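Local atomic coordinates of putative sugar kinase PH1459 (Pyrococcus horikoshii, PDB entry 3EWM), a protein that probably phosphorylates a sugar, perhaps fructose, with ATP as phosphate donor, as a member of the PfkB family of carbohydrate kinases. Residues F110-T113 with L114-N118; K149-K152 with G153-I157; E173-I176 with K177-E181. All coordinates share one frame; numbering follows the deposited sequence.

Contact 1 of 3, residues F110-T113 with L114-N118; sequences FNMT and LNDIN
Thr113 and Asp116 hold each other by two backbone-anchored hydrogen bonds. In the first, Thr113 N donates to Asp116 OD2 at 2.8 Å. The bond is nearly straight, 167° at the hydrogen, and reaches the oxygen from above the carboxylate plane. In the second, Asp116 N donates to Thr113 O at 2.9 Å. This bond closes the short 3-10 turn of residues 114-116. Asp116 CG lies beside its own backbone N (chi1 -61°), which turns the carboxylate back over the start of the turn.

The hydroxyl adds weaker polar contacts. Thr113 OG1 stands 3.3 Å from Asp116 OD2 and also 3.3 Å from Asn115 OD1. Either would be a weak bond, and the one hydroxyl proton can go to only one of them at a time. Asp116 OD2 has a further, stronger partner, because it forms a salt bridge with Lys55 of strand 49-57. The lysine also bonds to Asn111 O. OD2 therefore gathers the amide of Thr113 and the ammonium of Lys55. With an alanine here in place of Asp116, Thr113 N would probably lose its acceptor and Lys55 the carboxylate that balances its charge.

The apolar side is looser. The selenium of Met112, built as selenomethionine, lies 4.4 Å from Ile117 CD1. Ile117 also touches Ile53 of strand 49-57 and Thr143 and Val147 of helix 140-151.

Further on, Asn118 caps the next helix, with its OD1 accepting from Ile121 N. The Asp116 carboxylate folds back on the amide just before its own 3-10 turn, without the reciprocal hydroxyl bond of a capping box. The turn lies in the connection from strand 100-103 of the four-stranded sheet to helix 119-124 in this ribokinase-like fold.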
ATOM      1  N   PHE A 110       8.131   8.226  -5.819  1.00  8.16           N
ATOM      2  CA  PHE A 110       8.256   9.575  -5.256  1.00  8.77           C
ATOM      3  C   PHE A 110       9.666   9.855  -4.732  1.00  9.29           C
ATOM      4  O   PHE A 110       9.967  10.978  -4.327  1.00  9.11           O
ATOM      5  CB  PHE A 110       7.243   9.793  -4.131  1.00  8.62           C
ATOM      6  CG  PHE A 110       5.866  10.195  -4.591  1.00  9.76           C
ATOM      7  CD1 PHE A 110       5.691  11.196  -5.542  1.00 10.41           C
ATOM      8  CD2 PHE A 110       4.733   9.601  -4.025  1.00 10.02           C
ATOM      9  CE1 PHE A 110       4.427  11.593  -5.937  1.00 10.42           C
ATOM     10  CE2 PHE A 110       3.445  10.014  -4.408  1.00 10.65           C
ATOM     11  CZ  PHE A 110       3.296  11.004  -5.363  1.00  9.98           C
ATOM     12  N   ASN A 111      10.539   8.852  -4.813  1.00  9.76           N
ATOM     13  CA  ASN A 111      11.908   8.931  -4.308  1.00 10.73           C
ATOM     14  C   ASN A 111      12.997   8.993  -5.406  1.00 11.76           C
ATOM     15  O   ASN A 111      14.120   8.528  -5.200  1.00 11.17           O
ATOM     16  CB  ASN A 111      12.165   7.719  -3.401  1.00 10.43           C
ATOM     17  CG  ASN A 111      13.271   7.956  -2.395  1.00 11.50           C
ATOM     18  OD1 ASN A 111      13.477   9.082  -1.924  1.00 10.47           O
ATOM     19  ND2 ASN A 111      13.964   6.884  -2.023  1.00 10.54           N
HETATM   20  N   MSE A 112      12.676   9.563  -6.570  1.00 12.26           N
HETATM   21  CA  MSE A 112      13.650   9.656  -7.653  1.00 15.06           C
HETATM   22  C   MSE A 112      14.614  10.799  -7.433  1.00 12.97           C
HETATM   23  O   MSE A 112      14.216  11.904  -7.097  1.00 10.96           O
HETATM   24  CB  MSE A 112      12.956   9.820  -9.006  1.00 13.92           C
HETATM   25  CG  MSE A 112      12.385   8.519  -9.514  1.00 16.78           C
HETATM   26 SE   MSE A 112      11.742   8.692 -11.337  1.00 27.19          SE
HETATM   27  CE  MSE A 112      10.024   9.277 -10.822  1.00 14.36           C
ATOM     28  N   THR A 113      15.894  10.520  -7.608  1.00 13.29           N
ATOM     29  CA  THR A 113      16.894  11.572  -7.571  1.00 13.02           C
ATOM     30  C   THR A 113      17.517  11.630  -8.951  1.00 12.78           C
ATOM     31  O   THR A 113      17.271  10.762  -9.802  1.00 12.58           O
ATOM     32  CB  THR A 113      17.976  11.297  -6.492  1.00 13.82           C
ATOM     33  OG1 THR A 113      18.578  10.032  -6.758  1.00 14.30           O
ATOM     34  CG2 THR A 113      17.359  11.264  -5.086  1.00 14.91           C
ATOM     35  N   LEU A 114      18.339  12.640  -9.186  1.00 12.47           N
ATOM     36  CA  LEU A 114      18.979  12.794 -10.484  1.00 12.54           C
ATOM     37  C   LEU A 114      19.805  11.584 -10.911  1.00 12.84           C
ATOM     38  O   LEU A 114      19.867  11.277 -12.089  1.00 10.89           O
ATOM     39  CB  LEU A 114      19.826  14.049 -10.509  1.00 12.48           C
ATOM     40  CG  LEU A 114      18.971  15.307 -10.512  1.00 13.14           C
ATOM     41  CD1 LEU A 114      19.830  16.516 -10.170  1.00 11.90           C
ATOM     42  CD2 LEU A 114      18.268  15.484 -11.864  1.00 13.80           C
ATOM     43  N   ASN A 115      20.413  10.905  -9.942  1.00 13.55           N
ATOM     44  CA  ASN A 115      21.159   9.672 -10.201  1.00 15.57           C
ATOM     45  C   ASN A 115      20.301   8.562 -10.787  1.00 15.23           C
ATOM     46  O   ASN A 115      20.829   7.693 -11.459  1.00 16.29           O
ATOM     47  CB  ASN A 115      21.783   9.154  -8.913  1.00 17.12           C
ATOM     48  CG  ASN A 115      22.417  10.233  -8.120  1.00 21.32           C
ATOM     49  OD1 ASN A 115      21.827  10.729  -7.149  1.00 29.07           O
ATOM     50  ND2 ASN A 115      23.599  10.653  -8.536  1.00 23.32           N
ATOM     51  N   ASP A 116      18.988   8.596 -10.521  1.00 14.10           N
ATOM     52  CA  ASP A 116      18.059   7.557 -10.967  1.00 13.84           C
ATOM     53  C   ASP A 116      17.635   7.727 -12.422  1.00 14.07           C
ATOM     54  O   ASP A 116      16.965   6.860 -12.991  1.00 14.60           O
ATOM     55  CB  ASP A 116      16.806   7.518 -10.081  1.00 13.55           C
ATOM     56  CG  ASP A 116      17.118   7.202  -8.630  1.00 12.69           C
ATOM     57  OD1 ASP A 116      18.049   6.406  -8.379  1.00 10.87           O
ATOM     58  OD2 ASP A 116      16.431   7.755  -7.742  1.00 12.60           O
ATOM     59  N   ILE A 117      18.016   8.850 -13.014  1.00 13.44           N
ATOM     60  CA  ILE A 117      17.577   9.184 -14.359  1.00 12.50           C
ATOM     61  C   ILE A 117      18.539   8.624 -15.367  1.00 13.43           C
ATOM     62  O   ILE A 117      19.759   8.879 -15.315  1.00 12.79           O
ATOM     63  CB  ILE A 117      17.416  10.721 -14.554  1.00 12.40           C
ATOM     64  CG1 ILE A 117      16.460  11.301 -13.490  1.00 12.23           C
ATOM     65  CG2 ILE A 117      17.001  11.063 -16.021  1.00  9.79           C
ATOM     66  CD1 ILE A 117      15.052  10.653 -13.491  1.00 12.10           C
ATOM     67  N   ASN A 118      17.982   7.845 -16.284  1.00 13.12           N
ATOM     68  CA  ASN A 118      18.720   7.401 -17.428  1.00 13.57           C
ATOM     69  C   ASN A 118      18.710   8.541 -18.438  1.00 13.19           C
ATOM     70  O   ASN A 118      17.746   8.757 -19.173  1.00 13.60           O
ATOM     71  CB  ASN A 118      18.109   6.122 -18.008  1.00 13.82           C
ATOM     72  CG  ASN A 118      18.997   5.484 -19.055  1.00 15.01           C
ATOM     73  OD1 ASN A 118      19.460   6.149 -19.967  1.00 15.44           O
ATOM     74  ND2 ASN A 118      19.232   4.189 -18.925  1.00 16.35           N
TER

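Contact 2 of 3, residues K149-K152 with G153-I157; sequences KKIK and GSSLI
Ile151, Lys152 and Ile157 carry this contact, where helix 140-151 ends and the chain turns into strand 156-160. Ile151 supplies both a polar and an apolar link. Its carbonyl oxygen takes two backbone hydrogen bonds, so the last helical carbonyl is well satisfied. Ser154 N donates to Ile151 O at 2.8 Å, and Ser155 N donates to the same oxygen at 3.2 Å. The first donor lies above the carbonyl plane. The second is tilted from it by only 16°. On the apolar side, Ile151 CG1 stands between its backbone N and carbonyl carbon (chi1 60°). From there CD1 comes within 3.8 Å of Ile157 CG1, and it also faces Ser155 CB at 4.1 Å.

Lys152 lies over Ile157 by its aliphatic part. The chain bends at chi2 (78°) and again at chi3, and it crosses the isoleucine at about a right angle. Lys152 CD meets Ile157 CD1 at 3.4 Å, tighter than usual for two carbons. The charged end has its partner outside: Lys152 NZ bonds to Leu185 O.

Ile157 thus packs against both residues, CG1 on Ile151 and CD1 on Lys152. Its backbone N bonds to Asp187 OD2, and its side chain also touches Phe130 of strand 127-131.

Gly153 suits the reversal between Lys152 and Ser154. Its phi is positive, and a CB there would press against Lys152 O. Ser155 OG bonds to Ala125 O.

Residues 151-154 form a type II beta turn, with glycine at its third position and the bond from Ser154 N to Ile151 O closing it. The turn joins helix to second strand in the beta-alpha-beta crossover of strand 127-131, helix 140-151 and strand 156-160.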
ATOM      1  N   LYS A 149      13.316  20.484 -17.530  1.00 10.81           N
ATOM      2  CA  LYS A 149      14.113  21.673 -17.841  1.00 12.51           C
ATOM      3  C   LYS A 149      15.346  21.340 -18.679  1.00 13.07           C
ATOM      4  O   LYS A 149      15.676  22.069 -19.611  1.00 13.30           O
ATOM      5  CB  LYS A 149      14.491  22.420 -16.561  1.00 11.64           C
ATOM      6  CG  LYS A 149      13.267  22.967 -15.833  1.00 11.24           C
ATOM      7  CD  LYS A 149      13.604  23.730 -14.575  1.00 10.84           C
ATOM      8  CE  LYS A 149      12.305  24.279 -13.926  1.00 13.17           C
ATOM      9  NZ  LYS A 149      12.423  24.659 -12.508  1.00 12.87           N
ATOM     10  N   LYS A 150      16.010  20.232 -18.365  1.00 14.82           N
ATOM     11  CA  LYS A 150      17.210  19.812 -19.100  1.00 16.43           C
ATOM     12  C   LYS A 150      16.915  19.549 -20.577  1.00 17.81           C
ATOM     13  O   LYS A 150      17.709  19.927 -21.451  1.00 17.49           O
ATOM     14  CB  LYS A 150      17.799  18.535 -18.486  1.00 16.78           C
ATOM     15  CG  LYS A 150      19.171  18.187 -19.025  1.00 18.29           C
ATOM     16  CD  LYS A 150      19.278  16.717 -19.325  1.00 21.65           C
ATOM     17  CE  LYS A 150      19.076  16.386 -20.784  1.00 21.23           C
ATOM     18  NZ  LYS A 150      20.329  16.645 -21.558  1.00 22.10           N
ATOM     19  N   ILE A 151      15.787  18.894 -20.853  1.00 18.88           N
ATOM     20  CA  ILE A 151      15.439  18.512 -22.230  1.00 21.40           C
ATOM     21  C   ILE A 151      14.612  19.528 -23.010  1.00 22.08           C
ATOM     22  O   ILE A 151      14.425  19.362 -24.215  1.00 23.21           O
ATOM     23  CB  ILE A 151      14.662  17.188 -22.312  1.00 21.55           C
ATOM     24  CG1 ILE A 151      13.353  17.294 -21.539  1.00 22.56           C
ATOM     25  CG2 ILE A 151      15.515  16.013 -21.886  1.00 23.51           C
ATOM     26  CD1 ILE A 151      12.266  16.455 -22.133  1.00 24.27           C
ATOM     27  N   LYS A 152      14.085  20.540 -22.327  1.00 23.29           N
ATOM     28  CA  LYS A 152      13.388  21.637 -22.985  1.00 24.54           C
ATOM     29  C   LYS A 152      14.244  22.139 -24.150  1.00 25.20           C
ATOM     30  O   LYS A 152      15.425  22.422 -23.972  1.00 25.11           O
ATOM     31  CB  LYS A 152      13.115  22.771 -21.988  1.00 24.80           C
ATOM     32  CG  LYS A 152      12.301  23.932 -22.569  1.00 26.55           C
ATOM     33  CD  LYS A 152      10.832  23.557 -22.629  1.00 27.23           C
ATOM     34  CE  LYS A 152      10.229  23.894 -23.970  1.00 28.49           C
ATOM     35  NZ  LYS A 152       8.892  23.245 -24.140  1.00 29.58           N
ATOM     36  N   GLY A 153      13.645  22.205 -25.338  1.00 25.63           N
ATOM     37  CA  GLY A 153      14.370  22.578 -26.555  1.00 25.55           C
ATOM     38  C   GLY A 153      14.880  21.420 -27.404  1.00 25.42           C
ATOM     39  O   GLY A 153      15.010  21.568 -28.628  1.00 26.42           O
ATOM     40  N   SER A 154      15.176  20.282 -26.766  1.00 24.72           N
ATOM     41  CA  SER A 154      15.727  19.084 -27.446  1.00 23.63           C
ATOM     42  C   SER A 154      14.715  17.985 -27.761  1.00 22.60           C
ATOM     43  O   SER A 154      14.911  17.216 -28.707  1.00 22.97           O
ATOM     44  CB  SER A 154      16.851  18.471 -26.618  1.00 23.78           C
ATOM     45  OG  SER A 154      17.890  19.411 -26.435  1.00 25.49           O
ATOM     46  N   SER A 155      13.679  17.874 -26.927  1.00 20.72           N
ATOM     47  CA  SER A 155      12.562  16.948 -27.140  1.00 19.15           C
ATOM     48  C   SER A 155      11.307  17.741 -26.867  1.00 17.10           C
ATOM     49  O   SER A 155      11.332  18.651 -26.044  1.00 17.40           O
ATOM     50  CB  SER A 155      12.574  15.790 -26.140  1.00 18.92           C
ATOM     51  OG  SER A 155      13.848  15.201 -25.986  1.00 22.80           O
ATOM     52  N   LEU A 156      10.215  17.383 -27.532  1.00 15.27           N
ATOM     53  CA  LEU A 156       8.900  17.888 -27.175  1.00 13.95           C
ATOM     54  C   LEU A 156       8.491  17.375 -25.788  1.00 13.62           C
ATOM     55  O   LEU A 156       8.736  16.218 -25.435  1.00 13.19           O
ATOM     56  CB  LEU A 156       7.862  17.468 -28.217  1.00 13.77           C
ATOM     57  CG  LEU A 156       8.092  18.024 -29.613  1.00 13.77           C
ATOM     58  CD1 LEU A 156       7.064  17.495 -30.591  1.00 15.48           C
ATOM     59  CD2 LEU A 156       8.078  19.561 -29.571  1.00 14.88           C
ATOM     60  N   ILE A 157       7.877  18.257 -25.016  1.00 12.61           N
ATOM     61  CA  ILE A 157       7.457  17.948 -23.672  1.00 12.25           C
ATOM     62  C   ILE A 157       5.941  17.902 -23.635  1.00 11.82           C
ATOM     63  O   ILE A 157       5.272  18.812 -24.109  1.00 12.44           O
ATOM     64  CB  ILE A 157       7.995  19.009 -22.671  1.00 12.36           C
ATOM     65  CG1 ILE A 157       9.524  18.978 -22.644  1.00 12.19           C
ATOM     66  CG2 ILE A 157       7.406  18.800 -21.284  1.00 10.77           C
ATOM     67  CD1 ILE A 157      10.122  20.264 -22.158  1.00 17.08           C
TER

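Contact 3 of 3, residues E173-I176 with K177-E181; sequences EEMI and KVLEE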
ATOM      1  N   GLU A 173      -0.320  25.938  -2.546  1.00 26.84           N
ATOM      2  CA  GLU A 173       0.454  27.014  -3.169  1.00 27.52           C
ATOM      3  C   GLU A 173       1.647  26.456  -3.936  1.00 26.54           C
ATOM      4  O   GLU A 173       1.958  26.921  -5.030  1.00 26.24           O
ATOM      5  CB  GLU A 173       0.889  28.066  -2.143  1.00 27.50           C
ATOM      6  CG  GLU A 173      -0.285  28.849  -1.568  1.00 29.12           C
ATOM      7  CD  GLU A 173       0.133  30.004  -0.671  1.00 29.85           C
ATOM      8  OE1 GLU A 173       1.258  29.966  -0.116  1.00 31.95           O
ATOM      9  OE2 GLU A 173      -0.679  30.949  -0.522  1.00 34.08           O
ATOM     10  N   GLU A 174       2.302  25.443  -3.378  1.00 25.70           N
ATOM     11  CA  GLU A 174       3.368  24.769  -4.101  1.00 25.49           C
ATOM     12  C   GLU A 174       2.833  24.108  -5.377  1.00 24.44           C
ATOM     13  O   GLU A 174       3.482  24.149  -6.418  1.00 23.67           O
ATOM     14  CB  GLU A 174       4.083  23.750  -3.216  1.00 25.86           C
ATOM     15  CG  GLU A 174       5.559  23.568  -3.568  1.00 28.98           C
ATOM     16  CD  GLU A 174       6.347  24.891  -3.673  1.00 31.36           C
ATOM     17  OE1 GLU A 174       5.864  25.958  -3.222  1.00 32.49           O
ATOM     18  OE2 GLU A 174       7.472  24.851  -4.209  1.00 32.68           O
HETATM   19  N   MSE A 175       1.637  23.538  -5.282  1.00 23.62           N
HETATM   20  CA  MSE A 175       0.991  22.851  -6.401  1.00 25.03           C
HETATM   21  C   MSE A 175       0.739  23.768  -7.581  1.00 22.98           C
HETATM   22  O   MSE A 175       1.052  23.436  -8.714  1.00 22.01           O
HETATM   23  CB  MSE A 175      -0.345  22.274  -5.962  1.00 24.47           C
HETATM   24  CG  MSE A 175      -1.068  21.577  -7.093  1.00 25.43           C
HETATM   25 SE   MSE A 175      -2.912  21.258  -6.669  1.00 33.11          SE
HETATM   26  CE  MSE A 175      -3.598  23.047  -7.025  1.00 27.99           C
ATOM     27  N   ILE A 176       0.143  24.924  -7.299  1.00 22.33           N
ATOM     28  CA  ILE A 176      -0.133  25.912  -8.322  1.00 21.43           C
ATOM     29  C   ILE A 176       1.160  26.378  -8.991  1.00 20.56           C
ATOM     30  O   ILE A 176       1.194  26.589 -10.198  1.00 20.45           O
ATOM     31  CB  ILE A 176      -0.915  27.105  -7.714  1.00 21.95           C
ATOM     32  CG1 ILE A 176      -2.363  26.684  -7.435  1.00 22.49           C
ATOM     33  CG2 ILE A 176      -0.838  28.334  -8.624  1.00 22.39           C
ATOM     34  CD1 ILE A 176      -3.170  26.318  -8.685  1.00 23.34           C
ATOM     35  N   LYS A 177       2.216  26.524  -8.199  1.00 19.43           N
ATOM     36  CA  LYS A 177       3.520  26.931  -8.724  1.00 19.34           C
ATOM     37  C   LYS A 177       4.125  25.858  -9.625  1.00 17.99           C
ATOM     38  O   LYS A 177       4.586  26.154 -10.729  1.00 17.60           O
ATOM     39  CB  LYS A 177       4.469  27.278  -7.583  1.00 20.09           C
ATOM     40  CG  LYS A 177       4.080  28.581  -6.871  1.00 23.58           C
ATOM     41  CD  LYS A 177       5.105  29.012  -5.838  1.00 27.61           C
ATOM     42  CE  LYS A 177       4.479  29.981  -4.838  1.00 29.13           C
ATOM     43  NZ  LYS A 177       5.509  30.622  -3.982  1.00 31.49           N
ATOM     44  N   VAL A 178       4.113  24.614  -9.163  1.00 17.18           N
ATOM     45  CA  VAL A 178       4.728  23.530  -9.947  1.00 17.11           C
ATOM     46  C   VAL A 178       3.900  23.194 -11.187  1.00 15.59           C
ATOM     47  O   VAL A 178       4.461  22.890 -12.224  1.00 15.25           O
ATOM     48  CB  VAL A 178       5.001  22.245  -9.125  1.00 16.66           C
ATOM     49  CG1 VAL A 178       5.845  22.561  -7.888  1.00 19.37           C
ATOM     50  CG2 VAL A 178       3.729  21.591  -8.724  1.00 18.91           C
ATOM     51  N   LEU A 179       2.573  23.252 -11.068  1.00 14.83           N
ATOM     52  CA  LEU A 179       1.707  23.029 -12.222  1.00 14.86           C
ATOM     53  C   LEU A 179       1.927  24.097 -13.264  1.00 14.16           C
ATOM     54  O   LEU A 179       2.054  23.788 -14.438  1.00 14.15           O
ATOM     55  CB  LEU A 179       0.226  22.960 -11.845  1.00 14.76           C
ATOM     56  CG  LEU A 179      -0.239  21.759 -11.009  1.00 16.16           C
ATOM     57  CD1 LEU A 179      -1.731  21.887 -10.740  1.00 17.25           C
ATOM     58  CD2 LEU A 179       0.064  20.434 -11.649  1.00 18.31           C
ATOM     59  N   GLU A 180       1.996  25.358 -12.837  1.00 14.45           N
ATOM     60  CA  GLU A 180       2.260  26.425 -13.782  1.00 14.71           C
ATOM     61  C   GLU A 180       3.625  26.255 -14.428  1.00 14.14           C
ATOM     62  O   GLU A 180       3.750  26.413 -15.622  1.00 14.26           O
ATOM     63  CB  GLU A 180       2.134  27.805 -13.142  1.00 15.21           C
ATOM     64  CG  GLU A 180       2.193  28.900 -14.176  1.00 16.68           C
ATOM     65  CD  GLU A 180       1.975  30.254 -13.588  1.00 19.27           C
ATOM     66  OE1 GLU A 180       2.115  30.409 -12.360  1.00 21.81           O
ATOM     67  OE2 GLU A 180       1.671  31.162 -14.370  1.00 20.94           O
ATOM     68  N   GLU A 181       4.644  25.923 -13.642  1.00 14.25           N
ATOM     69  CA  GLU A 181       5.978  25.772 -14.219  1.00 14.60           C
ATOM     70  C   GLU A 181       6.015  24.637 -15.236  1.00 13.77           C
ATOM     71  O   GLU A 181       6.626  24.777 -16.286  1.00 12.58           O
ATOM     72  CB  GLU A 181       7.053  25.593 -13.141  1.00 15.09           C
ATOM     73  CG  GLU A 181       7.287  26.854 -12.316  1.00 18.05           C
ATOM     74  CD  GLU A 181       8.108  26.606 -11.068  1.00 21.93           C
ATOM     75  OE1 GLU A 181       8.446  27.595 -10.378  1.00 22.03           O
ATOM     76  OE2 GLU A 181       8.413  25.427 -10.777  1.00 24.33           O
TER
HETATM   77  O   HOH W   1       4.302  30.561  -1.576  1.00 37.48           O
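Leu179 N donates to Met175 O at 2.8 Å, the shortest direct hydrogen bond between the two segments. The bond is fairly straight, 163° at the hydrogen. It is one of four successive i to i+4 bonds along a single helix. Val178 N donates to Glu174 O at 2.9 Å and Glu180 N to Ile176 O at 3.0 Å. The bond from Lys177 N to Glu173 O is longer.

The same pair that opens the account also meets by side chain. With CG anti to the backbone N (chi1 179°), the side chain of Met175, built as selenomethionine, lies beside its own carbonyl carbon, and CG comes 3.7 Å from Leu179 CD1. The two side chains cross at a slant.

The outer face is polar. Lys177 runs out extended beyond CG, its methylenes passing close to Glu173 O. Its end reaches a water, which accepts from Lys177 NZ at 2.7 Å. That water gives a weak bond of 3.4 Å to Glu173 OE1. Glu174 bends at chi2 and brings OE1 4.7 Å from Lys177 NZ. That is too far for contact, though the opposite charges probably still attract.

Two other helices flank this one. Met175 meets Tyr198 of helix 193-200, while Ile176 and Leu179 meet Leu199 there. Glu174 and Val178 touch Arg141 of helix 140-151, and Glu181 touches Met145. Helix 172-185 itself connects strand 156-160 to strand 188-192, neighbouring parallel strands of the large sheet.

Overall arrangement
The three contacts follow one another along the chain, and none touches another. Their centres are about 17 Å apart for contacts 1 and 2, 19 Å for contacts 2 and 3, and 21 Å for contacts 1 and 3. Nearest atoms come to about 4 Å between contacts 2 and 3. Helix 140-151 relates all three: contact 1 packs on it through Leu114 and Ile117, contact 2 ends it, and contact 3 touches Arg141 and Met145. Strand 156-160 leads from contact 2 towards helix 172-185. Contact 1 lies away from the ATP-binding residues. The side chains of Ile157 and Leu179 are about 11 and 12 Å from that of ATP-binding Lys190.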